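Local coordinates for protein putative ATP binding component of ABC-transporter (Escherichia coli, PDB 2R5O) that serves as the presumed ATP-hydrolysing component, Wzt, of an ABC transporter for O-antigen export, represented here by its carbohydrate-binding C-terminal domain of immunoglobulin fold, at residues Pro64-Asn69 against Ile164-Thr169; Val132-Gly137 against Gly176-Lys181. All coordinates share one frame; numbering follows the deposited sequence. Where two conformers were deposited one is given.

Going from the N terminus, the chain passes through 64-69, then 132-137, 164-169 and 176-181, so the two contacts interleave and their loops cross. Contact 1 closes a long loop of some ninety residues, from strand 71-80 through strand 137-147 and into strand 153-169, laying the link between strands 60-61 and 71-80 beside the end of strand 153-169. Contact 2 closes a shorter loop around the hairpin of strands 137-147 and 153-169, and ties the turn at its start to the C-terminal tail. The two meet directly: Val168 N is 2.9 Å from Gly137 O, a probable hydrogen bond, and Asn69 of contact 1 reaches into contact 2.

Contact 1: Pro64-Asn69 against Ile164-Thr169; sequences PSLTGN and IILHVT
Ser65 and Thr169 meet hydroxyl to hydroxyl, with OG and OG1 2.9 Å apart in a hydrogen bond that either could donate. On both residues the oxygen stands between the backbone N and the carbonyl carbon (chi1 66° for Ser65, 50° for Thr169), and this turns the two groups to face each other across the gap between the chains. The methyl CG2 of Thr169 lies alongside the serine hydroxyl, 3.4 Å from Ser65 OG. A water then joins Thr169 OG1 to Thr67 OG1, at 2.8 Å from each, giving the Thr169 hydroxyl two partners and extending a polar row along the exposed face that carries Thr67 and Thr169.

Leu66 and Val168 point to the other, buried face. Leu66 uses its branch CD1, which comes 4.2 Å from Leu166 CD1, two residues before Val168 on the same face. Val168 instead offers CG1 to the backbone opposite, packing 3.5 Å from Leu66 O. Just before Val168, the His167 ring presents an edge: its CD2 lies 3.5 Å from Pro64 O, which sits near the ring plane, while ND1 is hydrogen-bonded to Asp138.

The backbones keep this register with a short parallel ladder. Leu66 N donates to His167 O, at 2.7 Å and in the carbonyl plane, and Leu66 O accepts from Thr169 N, so Leu66 grips both neighbours of Val168. Gly68 N adds a fairly straight bond to Thr169 O (164° at the hydrogen).

In the fold, strand 66-67 is a brief parallel addition to the end of strand 153-169, whose antiparallel neighbours include strand 137-147. On the buried face, Leu66 and Leu166 both pack on Phe74 of strand 71-80, and Leu166 also reaches Ile55 of strand 48-57, joining the contact to the second sheet.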
# COMPACT_ATOMS: atom_id res chain seq x y z
N PRO A 64 14.15 -3.17 16.05
CA PRO A 64 13.96 -4.59 15.73
C PRO A 64 12.79 -4.85 14.78
O PRO A 64 12.70 -5.91 14.18
CB PRO A 64 13.69 -5.21 17.11
CG PRO A 64 13.07 -4.11 17.91
CD PRO A 64 13.85 -2.88 17.46
N SER A 65 11.88 -3.90 14.66
CA SER A 65 10.83 -3.94 13.65
C SER A 65 10.44 -2.53 13.32
O SER A 65 10.84 -1.61 13.99
CB SER A 65 9.63 -4.73 14.15
OG SER A 65 9.00 -4.08 15.24
N LEU A 66 9.66 -2.41 12.26
CA LEU A 66 9.09 -1.14 11.78
C LEU A 66 7.60 -1.15 12.09
O LEU A 66 6.93 -2.14 11.86
CB LEU A 66 9.37 -1.01 10.29
CG LEU A 66 10.83 -1.17 9.89
CD1 LEU A 66 10.97 -1.10 8.36
CD2 LEU A 66 11.74 -0.15 10.56
N THR A 67 7.10 -0.09 12.72
CA THR A 67 5.67 0.05 13.04
C THR A 67 4.92 0.36 11.75
O THR A 67 5.28 1.28 10.99
CB THR A 67 5.46 1.16 14.09
OG1 THR A 67 6.10 0.76 15.31
CG2 THR A 67 3.99 1.38 14.38
N GLY A 68 3.83 -0.37 11.53
CA GLY A 68 2.98 -0.11 10.38
C GLY A 68 2.58 1.35 10.31
O GLY A 68 2.16 1.94 11.32
N ASN A 69 2.74 1.95 9.12
CA ASN A 69 2.38 3.35 8.80
C ASN A 69 3.38 4.39 9.24
O ASN A 69 3.25 5.57 8.91
CB ASN A 69 0.99 3.73 9.29
CG ASN A 69 -0.07 2.74 8.87
OD1 ASN A 69 -0.93 2.36 9.68
ND2 ASN A 69 0.02 2.27 7.63
N ILE A 164 18.22 -7.45 2.70
CA ILE A 164 17.88 -7.06 4.06
C ILE A 164 16.48 -7.56 4.38
O ILE A 164 15.57 -7.45 3.53
CB ILE A 164 17.97 -5.51 4.23
CG1 ILE A 164 19.40 -5.00 3.97
CG2 ILE A 164 17.45 -5.07 5.60
CD1 ILE A 164 19.46 -3.52 3.63
N ILE A 165 16.29 -8.15 5.56
CA ILE A 165 14.96 -8.55 6.02
C ILE A 165 14.41 -7.44 6.91
O ILE A 165 15.10 -6.91 7.79
CB ILE A 165 14.92 -9.95 6.68
CG1 ILE A 165 13.48 -10.34 7.01
CG2 ILE A 165 15.83 -10.03 7.89
CD1 ILE A 165 13.29 -11.83 7.22
N LEU A 166 13.15 -7.07 6.66
CA LEU A 166 12.40 -6.11 7.46
C LEU A 166 11.25 -6.83 8.16
O LEU A 166 10.55 -7.62 7.56
CB LEU A 166 11.78 -5.03 6.56
CG LEU A 166 12.72 -4.25 5.64
CD1 LEU A 166 11.96 -3.23 4.82
CD2 LEU A 166 13.84 -3.57 6.41
N HIS A 167 11.06 -6.49 9.43
CA HIS A 167 9.95 -6.99 10.23
C HIS A 167 9.02 -5.84 10.48
O HIS A 167 9.50 -4.79 10.91
CB HIS A 167 10.44 -7.57 11.57
CG HIS A 167 11.57 -8.53 11.44
ND1 HIS A 167 11.43 -9.75 10.82
CD2 HIS A 167 12.86 -8.45 11.83
CE1 HIS A 167 12.59 -10.39 10.85
NE2 HIS A 167 13.47 -9.62 11.45
N VAL A 168 7.72 -6.00 10.23
CA VAL A 168 6.72 -4.97 10.48
C VAL A 168 5.80 -5.46 11.57
O VAL A 168 5.32 -6.59 11.51
CB VAL A 168 5.89 -4.63 9.19
CG1 VAL A 168 4.76 -3.65 9.51
CG2 VAL A 168 6.81 -4.04 8.12
N THR A 169 5.54 -4.59 12.53
CA THR A 169 4.62 -4.87 13.64
C THR A 169 3.46 -3.87 13.68
O THR A 169 3.61 -2.71 13.29
CB THR A 169 5.34 -4.89 15.01
OG1 THR A 169 6.14 -3.71 15.16
CG2 THR A 169 6.23 -6.11 15.13
O HOH W 1 4.85 -1.51 16.29

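Contact 2: Val132-Gly137 against Gly176-Lys181; sequences VDLNSG and GVIDLK. With NA (sodium ion), chain K.
Asp179 and Asp133 are joined through the backbone, Asp179 N donating to Asp133 O at 2.9 Å, and Asp179 CB rests 3.7 Å from the same oxygen. With CG anti to the backbone N (chi1 -166°), the carboxylate is carried to the sodium ion on one oxygen and to Asn69 on the other. OD1 binds the sodium ion at 2.7 Å and accepts from Lys181 N at 2.9 Å, 44° above the carboxylate plane, in an Asx turn. OD2 takes two waters: one 2.9 Å from Asp179 OD2 that also binds sodium, the other 3.2 Å from it and shared with Leu134 O. Asn69 ND2 donates to OD2 and to Asp133 OD1, one amide between two carboxylates that probably eases their repulsion.

Lys181 crosses Asp133 at about a right angle, CD lying 3.7 Å from Asp133 OD2 and NZ reaching that carboxylate through water. At the far end Asn135 N binds Val177 O, and ND2 meets Gly176 O at 2.9 Å; that oxygen lies in the Asn135 amide plane, though the donor stands 51° above the Gly176 carbonyl plane. ND2 also donates to Phe174 O. Between Asp179 and Asn135, Leu134 CD2 packs against Ile178 CG2.

Segment 132-137 crosses from strand 123-131 of one sheet to 137-147 of the other, and 176-181 links strands 175-176 and 183-186; Leu134 and Ile178 share Leu101 of strand 100-105. At the dimer interface, Tyr102 of the second subunit completes the sodium site, Leu134 of that subunit packs on Ile178, and Gly176 joins an antiparallel ladder with one of its strands, consistent with domain swapping.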
# COMPACT_ATOMS: atom_id res chain seq x y z
N VAL A 132 5.92 3.01 6.18
CA VAL A 132 5.90 1.59 5.90
C VAL A 132 4.44 1.10 6.01
O VAL A 132 4.02 0.50 7.01
CB VAL A 132 6.89 0.85 6.79
CG1 VAL A 132 6.92 -0.64 6.44
CG2 VAL A 132 8.31 1.46 6.63
N ASP A 133 3.69 1.37 4.95
CA ASP A 133 2.21 1.16 4.90
C ASP A 133 1.90 -0.32 4.48
O ASP A 133 1.35 -0.59 3.42
CB ASP A 133 1.57 2.18 3.94
CG ASP A 133 1.54 3.61 4.48
OD1 ASP A 133 1.77 3.83 5.68
OD2 ASP A 133 1.28 4.55 3.69
N LEU A 134 2.36 -1.24 5.33
CA LEU A 134 2.32 -2.68 5.12
C LEU A 134 1.76 -3.36 6.35
O LEU A 134 1.80 -2.81 7.46
CB LEU A 134 3.73 -3.26 4.85
CG LEU A 134 4.47 -2.69 3.65
CD1 LEU A 134 5.84 -3.29 3.52
CD2 LEU A 134 3.71 -2.88 2.36
N ASN A 135 1.19 -4.54 6.16
CA ASN A 135 0.63 -5.29 7.28
C ASN A 135 1.77 -5.95 8.07
O ASN A 135 2.93 -6.01 7.64
CB ASN A 135 -0.36 -6.35 6.75
CG ASN A 135 -1.52 -6.61 7.69
OD1 ASN A 135 -1.51 -6.14 8.83
ND2 ASN A 135 -2.52 -7.33 7.21
N SER A 136 1.45 -6.46 9.25
CA SER A 136 2.45 -7.19 10.03
C SER A 136 3.03 -8.30 9.18
O SER A 136 2.30 -8.94 8.40
CB SER A 136 1.83 -7.87 11.25
OG SER A 136 1.37 -6.91 12.18
N GLY A 137 4.34 -8.55 9.33
CA GLY A 137 4.99 -9.64 8.62
C GLY A 137 6.42 -9.28 8.25
O GLY A 137 6.97 -8.32 8.76
N GLY A 176 -4.96 -8.48 4.29
CA GLY A 176 -4.12 -8.31 3.15
C GLY A 176 -2.74 -7.90 3.51
O GLY A 176 -2.19 -8.30 4.55
N VAL A 177 -2.12 -7.17 2.62
CA VAL A 177 -0.70 -6.89 2.75
C VAL A 177 -0.35 -5.42 2.74
O VAL A 177 0.62 -5.02 3.38
CB VAL A 177 0.10 -7.69 1.69
CG1 VAL A 177 -0.43 -7.52 0.28
CG2 VAL A 177 1.57 -7.42 1.77
N ILE A 178 -1.12 -4.62 2.00
CA ILE A 178 -0.82 -3.20 1.85
C ILE A 178 -1.89 -2.35 2.51
O ILE A 178 -3.09 -2.64 2.41
CB ILE A 178 -0.65 -2.83 0.37
CG1 ILE A 178 -1.87 -3.21 -0.49
CG2 ILE A 178 0.59 -3.52 -0.18
CD1 ILE A 178 -1.98 -2.47 -1.78
N ASP A 179 -1.47 -1.29 3.18
CA ASP A 179 -2.38 -0.43 3.91
C ASP A 179 -2.73 0.79 3.07
O ASP A 179 -1.91 1.71 2.94
CB ASP A 179 -1.79 -0.01 5.24
CG ASP A 179 -2.80 0.60 6.16
OD1 ASP A 179 -3.96 0.83 5.77
OD2 ASP A 179 -2.43 0.82 7.32
N LEU A 180 -3.95 0.83 2.54
CA LEU A 180 -4.43 1.98 1.78
C LEU A 180 -5.01 3.08 2.68
O LEU A 180 -5.43 4.12 2.20
CB LEU A 180 -5.45 1.54 0.74
CG LEU A 180 -4.84 0.70 -0.39
CD1 LEU A 180 -5.93 0.14 -1.28
CD2 LEU A 180 -3.80 1.50 -1.22
N LYS A 181 -5.07 2.86 3.99
CA LYS A 181 -5.35 3.93 4.96
C LYS A 181 -6.71 4.59 4.75
O LYS A 181 -6.85 5.81 4.82
CB LYS A 181 -4.21 4.96 4.97
CG LYS A 181 -2.89 4.35 5.39
CD LYS A 181 -1.76 5.35 5.63
CE LYS A 181 -2.02 6.24 6.85
NZ LYS A 181 -1.11 7.41 6.88
NA NA K . -6.34 0.98 7.04
O HOH W 2 1.35 6.42 6.88
O HOH W 3 -0.79 4.15 1.87
O HOH W 4 0.66 7.37 4.00
O HOH W 5 0.25 -0.58 8.39
O HOH W 6 -4.44 1.37 9.28
O HOH W 7 -7.39 -0.92 8.72
O HOH W 8 -7.31 3.46 8.05